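Local atomic coordinates of DNA polymerase III subunit beta (Pseudomonas aeruginosa, PDB entry 4TSZ), a protein that confers DNA tethering and processivity on DNA polymerases and other proteins as the sliding clamp of the replication machinery. Residues Gly260-Gln263 against Gln264-Ala268. Residues are numbered along the deposited sequence; the frame is centred on the assembly and turned at random.
Sequences GDRQ and QLREA
A chi1 of -175° sets CG of D261 opposite the backbone N and beside the carbonyl carbon, which places the carboxylate at the N-terminal end of the helix, where OD2 accepts the backbone N-H of Q264 at 2.9 Å. The oxygen offers its anti lone pair, and the bond is fairly straight (158°). D261 is thus the N-cap, its side chain supplying an acceptor to an amide of the first turn, where the i to i-4 helical pattern has not yet begun. Its carbonyl serves as well: D261 O takes the N-H of L265 at 3.0 Å, so one residue grips two successive amides. The side chain of Q264 crosses that of D261 at about a right angle, its OE1 3.5 Å from D261 CB. The next two amides continue the i to i-4 pattern: R266 N bonds to R262 O and E267 N to Q263 O, both at 2.9 Å, while on the outer surface Q263 NE2 makes a weak 3.5 Å bond to E267 OE1. The bent chains of R262 and R266 cross at a slant, their guanidinium planes 26° apart, with R262 NH1 4.1 Å from R266 CD; that NH1 is committed to L330 O in helix 323-330. On the buried side, L265 CD1 packs 4.0 Å from G260 CA, its side chain also touching V308, L330 and V338. This is a classic Asp N-cap at a strand-to-helix junction, here leading from strand 256-261 into helix 262-273 of the C-terminal domain of a beta sliding clamp.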
loop_
_atom_site.group_PDB
_atom_site.type_symbol
_atom_site.label_atom_id
_atom_site.label_comp_id
_atom_site.label_asym_id
_atom_site.label_seq_id
_atom_site.Cartn_x
_atom_site.Cartn_y
_atom_site.Cartn_z
ATOM N N GLY E 260 6.023 -27.115 20.377
ATOM C CA GLY E 260 4.678 -26.667 20.057
ATOM C C GLY E 260 4.462 -26.524 18.571
ATOM O O GLY E 260 5.413 -26.566 17.783
ATOM N N ASP E 261 3.194 -26.375 18.187
ATOM C CA ASP E 261 2.807 -26.167 16.802
ATOM C C ASP E 261 3.013 -24.685 16.498
ATOM O O ASP E 261 2.454 -23.832 17.195
ATOM C CB ASP E 261 1.338 -26.587 16.578
ATOM C CG ASP E 261 0.918 -26.506 15.122
ATOM O OD1 ASP E 261 1.171 -27.464 14.383
ATOM O OD2 ASP E 261 0.379 -25.462 14.718
ATOM N N ARG E 262 3.833 -24.378 15.472
ATOM C CA ARG E 262 4.146 -23.005 15.062
ATOM C C ARG E 262 2.875 -22.186 14.767
ATOM O O ARG E 262 2.740 -21.082 15.288
ATOM C CB ARG E 262 5.090 -22.996 13.853
ATOM C CG ARG E 262 5.703 -21.625 13.572
ATOM C CD ARG E 262 5.975 -21.423 12.096
ATOM N NE ARG E 262 4.743 -21.264 11.314
ATOM C CZ ARG E 262 4.127 -20.104 11.106
ATOM N NH1 ARG E 262 4.608 -18.986 11.632
ATOM N NH2 ARG E 262 3.022 -20.055 10.374
ATOM N N GLN E 263 1.942 -22.740 13.974
ATOM C CA GLN E 263 0.682 -22.080 13.624
ATOM C C GLN E 263 -0.216 -21.818 14.828
ATOM O O GLN E 263 -0.721 -20.710 14.959
ATOM C CB GLN E 263 -0.091 -22.875 12.572
ATOM C CG GLN E 263 0.221 -22.464 11.141
ATOM C CD GLN E 263 -0.723 -23.065 10.133
ATOM O OE1 GLN E 263 -0.310 -23.554 9.098
ATOM N NE2 GLN E 263 -2.027 -22.977 10.379
ATOM N N GLN E 264 -0.390 -22.818 15.711
ATOM C CA GLN E 264 -1.215 -22.685 16.917
ATOM C C GLN E 264 -0.666 -21.592 17.834
ATOM O O GLN E 264 -1.437 -20.784 18.340
ATOM C CB GLN E 264 -1.290 -24.011 17.682
ATOM C CG GLN E 264 -2.216 -25.048 17.067
ATOM C CD GLN E 264 -2.485 -26.154 18.057
ATOM O OE1 GLN E 264 -1.624 -26.983 18.355
ATOM N NE2 GLN E 264 -3.673 -26.157 18.632
ATOM N N LEU E 265 0.666 -21.563 18.027
ATOM C CA LEU E 265 1.320 -20.559 18.860
ATOM C C LEU E 265 1.210 -19.181 18.244
ATOM O O LEU E 265 0.882 -18.236 18.950
ATOM C CB LEU E 265 2.781 -20.932 19.171
ATOM C CG LEU E 265 2.974 -22.140 20.107
ATOM C CD1 LEU E 265 4.399 -22.662 20.046
ATOM C CD2 LEU E 265 2.589 -21.805 21.549
ATOM N N ARG E 266 1.440 -19.071 16.919
ATOM C CA ARG E 266 1.334 -17.811 16.199
ATOM C C ARG E 266 -0.079 -17.235 16.280
ATOM O O ARG E 266 -0.217 -16.040 16.549
ATOM C CB ARG E 266 1.818 -17.925 14.737
ATOM C CG ARG E 266 1.927 -16.544 14.060
ATOM C CD ARG E 266 1.502 -16.510 12.602
ATOM N NE ARG E 266 0.118 -16.938 12.338
ATOM C CZ ARG E 266 -0.953 -16.143 12.377
ATOM N NH1 ARG E 266 -0.834 -14.871 12.737
ATOM N NH2 ARG E 266 -2.155 -16.623 12.085
ATOM N N GLU E 267 -1.110 -18.087 16.098
ATOM C CA GLU E 267 -2.526 -17.685 16.147
ATOM C C GLU E 267 -2.942 -17.199 17.529
ATOM O O GLU E 267 -3.599 -16.156 17.642
ATOM C CB GLU E 267 -3.446 -18.812 15.661
ATOM C CG GLU E 267 -3.415 -18.999 14.154
ATOM C CD GLU E 267 -3.696 -20.404 13.644
ATOM O OE1 GLU E 267 -3.527 -20.632 12.425
ATOM O OE2 GLU E 267 -4.064 -21.284 14.457
ATOM N N ALA E 268 -2.528 -17.938 18.581
ATOM C CA ALA E 268 -2.810 -17.593 19.977
ATOM C C ALA E 268 -2.088 -16.312 20.390
ATOM O O ALA E 268 -2.688 -15.483 21.079
ATOM C CB ALA E 268 -2.407 -18.738 20.889
#